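Local coordinates for penicillin-binding protein 2B (PDB 2WAD), which probably forms peptide cross-links between neighbouring glycan strands of cell-wall peptidoglycan as a penicillin-binding transpeptidase of the pneumococcal elongation machinery, at residues 471-482 with 504-515. Sequence-based numbering, arbitrary orientation.
Sequences LESAMGKLRSTF and PKEYNFANFITN. Unlike the reference sequence in segment 471-482: Gly476 (reference Glu). Unlike the reference sequence in segment 504-515: Asn508 (reference Ser), Phe512 (reference Tyr).
Tyr507 turns one ring face to Met475, whose CG lies 3.8 Å from the ring centroid in a CH-pi contact, while Leu471 CG and Glu472 CA line the ring edge. The Met475 chain, bent at chi2 (63°), carries SD above the Tyr507 face at longer range and, in a second Met-aromatic contact, to the edge of the Phe512 ring, 5.3 Å from the Phe512 centroid; Met475 CE ends 3.5 Å from Phe512 CA. The Phe512 ring enters as a knob among Leu471, Ala474, Met475 and Leu478, with CZ 3.8 Å from Ala474 CB. One turn on, Asn515 fills the next hole, between Met475, Leu478, Arg479 and Phe482; its ND2 lies in the plane of the Phe482 ring, at the edge, and its OD1 accepts from Asp521 N. The axes of helices 471-482 and 509-515 run nearly parallel, 22° apart, in the beta-lactamase-like transpeptidase domain, where the Phe482 side chain also packs on helix 389-398 and lies about 11 Å from that of Ser386, the probable acyl-ester nucleophile. Extended from CG to NE, Arg479 grips Pro504 O end-on, through NH1 (3.0 Å) and NH2 (2.8 Å), both reaching that oxygen from the same face of its carbonyl plane; NH2 also forms a salt bridge with Asp521. Asn508 N-caps helix 509-515, its OD1 accepting from Asn511 N. A water donates to Glu472 O and makes a weak bond with Tyr507 OH.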
loop_
_atom_site.group_PDB
_atom_site.type_symbol
_atom_site.label_atom_id
_atom_site.label_comp_id
_atom_site.label_asym_id
_atom_site.label_seq_id
_atom_site.Cartn_x
_atom_site.Cartn_y
_atom_site.Cartn_z
ATOM N N LEU A 471 -9.911 -3.310 34.992
ATOM C CA LEU A 471 -10.403 -3.025 33.651
ATOM C C LEU A 471 -9.298 -2.693 32.644
ATOM O O LEU A 471 -9.246 -3.258 31.548
ATOM C CB LEU A 471 -11.429 -1.896 33.726
ATOM C CG LEU A 471 -12.021 -1.364 32.431
ATOM C CD1 LEU A 471 -12.654 -2.516 31.629
ATOM C CD2 LEU A 471 -13.026 -0.249 32.762
ATOM N N GLU A 472 -8.396 -1.786 32.997
ATOM C CA GLU A 472 -7.335 -1.430 32.059
ATOM C C GLU A 472 -6.415 -2.589 31.772
ATOM O O GLU A 472 -5.989 -2.799 30.627
ATOM C CB GLU A 472 -6.518 -0.246 32.568
ATOM C CG GLU A 472 -7.331 1.039 32.540
ATOM C CD GLU A 472 -6.468 2.263 32.751
ATOM O OE1 GLU A 472 -7.046 3.358 32.842
ATOM O OE2 GLU A 472 -5.224 2.124 32.811
ATOM N N SER A 473 -6.099 -3.307 32.847
ATOM C CA SER A 473 -5.259 -4.493 32.783
ATOM C C SER A 473 -5.897 -5.526 31.837
ATOM O O SER A 473 -5.237 -6.053 30.930
ATOM C CB SER A 473 -5.147 -5.027 34.212
ATOM O OG SER A 473 -4.695 -6.359 34.264
ATOM N N ALA A 474 -7.190 -5.771 32.045
ATOM C CA ALA A 474 -7.974 -6.722 31.267
ATOM C C ALA A 474 -8.090 -6.371 29.778
ATOM O O ALA A 474 -7.778 -7.200 28.929
ATOM C CB ALA A 474 -9.333 -6.905 31.881
ATOM N N MET A 475 -8.483 -5.135 29.475
ATOM C CA MET A 475 -8.537 -4.644 28.098
ATOM C C MET A 475 -7.171 -4.752 27.421
ATOM O O MET A 475 -7.065 -5.081 26.239
ATOM C CB MET A 475 -9.089 -3.214 28.053
ATOM C CG MET A 475 -9.292 -2.677 26.632
ATOM S SD MET A 475 -10.507 -3.591 25.645
ATOM C CE MET A 475 -11.765 -2.323 25.433
ATOM N N GLY A 476 -6.100 -4.535 28.180
ATOM C CA GLY A 476 -4.754 -4.689 27.622
ATOM C C GLY A 476 -4.408 -6.121 27.252
ATOM O O GLY A 476 -3.744 -6.385 26.239
ATOM N N LYS A 477 -4.831 -7.059 28.091
ATOM C CA LYS A 477 -4.535 -8.465 27.840
ATOM C C LYS A 477 -5.316 -9.017 26.647
ATOM O O LYS A 477 -4.783 -9.823 25.880
ATOM C CB LYS A 477 -4.834 -9.304 29.074
ATOM C CG LYS A 477 -3.827 -9.174 30.204
ATOM C CD LYS A 477 -4.333 -9.911 31.444
ATOM C CE LYS A 477 -3.409 -9.667 32.641
ATOM N NZ LYS A 477 -3.608 -10.676 33.726
ATOM N N LEU A 478 -6.583 -8.609 26.535
ATOM C CA LEU A 478 -7.430 -8.967 25.404
ATOM C C LEU A 478 -6.828 -8.430 24.111
ATOM O O LEU A 478 -6.631 -9.203 23.167
ATOM C CB LEU A 478 -8.869 -8.431 25.599
ATOM C CG LEU A 478 -9.905 -8.817 24.526
ATOM C CD1 LEU A 478 -10.270 -10.328 24.588
ATOM C CD2 LEU A 478 -11.178 -7.972 24.617
ATOM N N ARG A 479 -6.541 -7.122 24.074
ATOM C CA ARG A 479 -6.009 -6.477 22.877
ATOM C C ARG A 479 -4.618 -6.990 22.504
ATOM O O ARG A 479 -4.200 -6.986 21.328
ATOM C CB ARG A 479 -5.992 -4.952 23.007
ATOM C CG ARG A 479 -7.354 -4.252 23.051
ATOM C CD ARG A 479 -7.187 -2.732 23.164
ATOM N NE ARG A 479 -8.362 -2.006 22.676
ATOM C CZ ARG A 479 -8.721 -0.782 23.051
ATOM N NH1 ARG A 479 -7.986 -0.104 23.936
ATOM N NH2 ARG A 479 -9.809 -0.222 22.532
ATOM N N SER A 480 -3.903 -7.474 23.510
ATOM C CA SER A 480 -2.600 -8.076 23.244
ATOM C C SER A 480 -2.728 -9.402 22.514
ATOM O O SER A 480 -2.024 -9.656 21.521
ATOM C CB SER A 480 -1.755 -8.169 24.529
ATOM O OG SER A 480 -0.734 -9.147 24.420
ATOM N N THR A 481 -3.606 -10.272 23.003
ATOM C CA THR A 481 -3.937 -11.460 22.207
ATOM C C THR A 481 -4.438 -11.130 20.801
ATOM O O THR A 481 -3.970 -11.707 19.831
ATOM C CB THR A 481 -4.992 -12.341 22.896
ATOM O OG1 THR A 481 -4.602 -12.544 24.260
ATOM C CG2 THR A 481 -5.091 -13.686 22.168
ATOM N N PHE A 482 -5.435 -10.255 20.679
ATOM C CA PHE A 482 -5.880 -9.787 19.361
ATOM C C PHE A 482 -4.707 -9.372 18.451
ATOM O O PHE A 482 -4.614 -9.838 17.309
ATOM C CB PHE A 482 -6.864 -8.623 19.533
ATOM C CG PHE A 482 -8.233 -9.031 20.058
ATOM C CD1 PHE A 482 -8.661 -10.348 20.018
ATOM C CD2 PHE A 482 -9.102 -8.087 20.573
ATOM C CE1 PHE A 482 -9.916 -10.719 20.497
ATOM C CE2 PHE A 482 -10.380 -8.444 21.017
ATOM C CZ PHE A 482 -10.791 -9.770 21.000
ATOM N N PRO A 504 -9.821 2.526 20.322
ATOM C CA PRO A 504 -9.983 3.649 21.229
ATOM C C PRO A 504 -9.221 3.486 22.544
ATOM O O PRO A 504 -9.336 2.457 23.227
ATOM C CB PRO A 504 -11.496 3.741 21.428
ATOM C CG PRO A 504 -12.114 2.911 20.255
ATOM C CD PRO A 504 -11.096 1.855 20.000
ATOM N N LYS A 505 -8.395 4.490 22.836
ATOM C CA LYS A 505 -7.561 4.492 24.035
ATOM C C LYS A 505 -8.368 4.823 25.281
ATOM O O LYS A 505 -7.947 4.541 26.401
ATOM C CB LYS A 505 -6.386 5.459 23.871
ATOM C CG LYS A 505 -5.331 4.902 22.955
ATOM C CD LYS A 505 -4.182 5.858 22.736
ATOM C CE LYS A 505 -3.214 5.284 21.713
ATOM N NZ LYS A 505 -3.790 5.257 20.322
ATOM N N GLU A 506 -9.525 5.430 25.070
ATOM C CA GLU A 506 -10.470 5.722 26.136
ATOM C C GLU A 506 -11.622 4.727 25.982
ATOM O O GLU A 506 -12.150 4.576 24.871
ATOM C CB GLU A 506 -11.008 7.147 25.925
ATOM C CG GLU A 506 -12.002 7.655 26.980
ATOM C CD GLU A 506 -12.581 9.028 26.643
ATOM O OE1 GLU A 506 -12.611 9.390 25.440
ATOM O OE2 GLU A 506 -13.005 9.757 27.570
ATOM N N TYR A 507 -12.041 4.083 27.071
ATOM C CA TYR A 507 -13.096 3.065 26.988
ATOM C C TYR A 507 -13.601 2.721 28.379
ATOM O O TYR A 507 -12.882 2.921 29.351
ATOM C CB TYR A 507 -12.564 1.774 26.338
ATOM C CG TYR A 507 -11.318 1.302 27.039
ATOM C CD1 TYR A 507 -10.055 1.751 26.648
ATOM C CD2 TYR A 507 -11.406 0.450 28.133
ATOM C CE1 TYR A 507 -8.912 1.345 27.326
ATOM C CE2 TYR A 507 -10.273 0.044 28.813
ATOM C CZ TYR A 507 -9.035 0.513 28.417
ATOM O OH TYR A 507 -7.916 0.109 29.110
ATOM N N ASN A 508 -14.809 2.160 28.466
ATOM C CA ASN A 508 -15.351 1.662 29.721
ATOM C C ASN A 508 -15.589 0.145 29.734
ATOM O O ASN A 508 -15.245 -0.564 28.794
ATOM C CB ASN A 508 -16.682 2.364 30.020
ATOM C CG ASN A 508 -17.722 2.124 28.938
ATOM O OD1 ASN A 508 -17.778 1.052 28.343
ATOM N ND2 ASN A 508 -18.543 3.128 28.671
ATOM N N PHE A 509 -16.208 -0.345 30.806
ATOM C CA PHE A 509 -16.450 -1.775 30.981
ATOM C C PHE A 509 -17.330 -2.390 29.903
ATOM O O PHE A 509 -17.074 -3.521 29.479
ATOM C CB PHE A 509 -17.035 -2.063 32.369
ATOM C CG PHE A 509 -17.484 -3.487 32.569
ATOM C CD1 PHE A 509 -16.567 -4.484 32.804
ATOM C CD2 PHE A 509 -18.831 -3.814 32.540
ATOM C CE1 PHE A 509 -16.988 -5.799 32.979
ATOM C CE2 PHE A 509 -19.271 -5.116 32.722
ATOM C CZ PHE A 509 -18.346 -6.120 32.944
ATOM N N ALA A 510 -18.383 -1.682 29.499
ATOM C CA ALA A 510 -19.267 -2.175 28.443
ATOM C C ALA A 510 -18.505 -2.343 27.123
ATOM O O ALA A 510 -18.748 -3.312 26.383
ATOM C CB ALA A 510 -20.525 -1.266 28.275
ATOM N N ASN A 511 -17.572 -1.430 26.845
ATOM C CA ASN A 511 -16.713 -1.522 25.670
ATOM C C ASN A 511 -15.789 -2.753 25.657
ATOM O O ASN A 511 -15.635 -3.414 24.631
ATOM C CB ASN A 511 -15.841 -0.265 25.526
ATOM C CG ASN A 511 -16.646 1.029 25.336
ATOM O OD1 ASN A 511 -17.787 1.054 24.829
ATOM N ND2 ASN A 511 -16.015 2.127 25.740
ATOM N N PHE A 512 -15.145 -3.031 26.790
ATOM C CA PHE A 512 -14.313 -4.213 26.969
ATOM C C PHE A 512 -15.115 -5.468 26.644
ATOM O O PHE A 512 -14.673 -6.299 25.853
ATOM C CB PHE A 512 -13.791 -4.255 28.420
ATOM C CG PHE A 512 -13.204 -5.588 28.842
ATOM C CD1 PHE A 512 -12.029 -6.070 28.289
ATOM C CD2 PHE A 512 -13.834 -6.354 29.812
ATOM C CE1 PHE A 512 -11.485 -7.280 28.697
ATOM C CE2 PHE A 512 -13.302 -7.562 30.220
ATOM C CZ PHE A 512 -12.138 -8.045 29.662
ATOM N N ILE A 513 -16.288 -5.602 27.264
ATOM C CA ILE A 513 -17.199 -6.711 27.021
ATOM C C ILE A 513 -17.566 -6.838 25.530
ATOM O O ILE A 513 -17.421 -7.922 24.968
ATOM C CB ILE A 513 -18.459 -6.595 27.893
ATOM C CG1 ILE A 513 -18.109 -6.816 29.375
ATOM C CG2 ILE A 513 -19.515 -7.598 27.444
ATOM C CD1 ILE A 513 -17.351 -8.150 29.671
ATOM N N THR A 514 -18.009 -5.761 24.883
ATOM C CA THR A 514 -18.335 -5.833 23.456
ATOM C C THR A 514 -17.116 -6.142 22.582
ATOM O O THR A 514 -17.266 -6.752 21.517
ATOM C CB THR A 514 -19.030 -4.566 22.896
ATOM O OG1 THR A 514 -18.250 -3.399 23.209
ATOM C CG2 THR A 514 -20.474 -4.420 23.464
ATOM N N ASN A 515 -15.930 -5.687 22.988
ATOM C CA ASN A 515 -14.715 -5.987 22.214
ATOM C C ASN A 515 -14.531 -7.489 22.116
ATOM O O ASN A 515 -14.069 -7.997 21.100
ATOM C CB ASN A 515 -13.479 -5.302 22.831
ATOM C CG ASN A 515 -12.421 -4.947 21.799
ATOM O OD1 ASN A 515 -12.717 -4.726 20.623
ATOM N ND2 ASN A 515 -11.173 -4.839 22.254
HETATM O O HOH W 1 -4.729 -1.019 28.656
#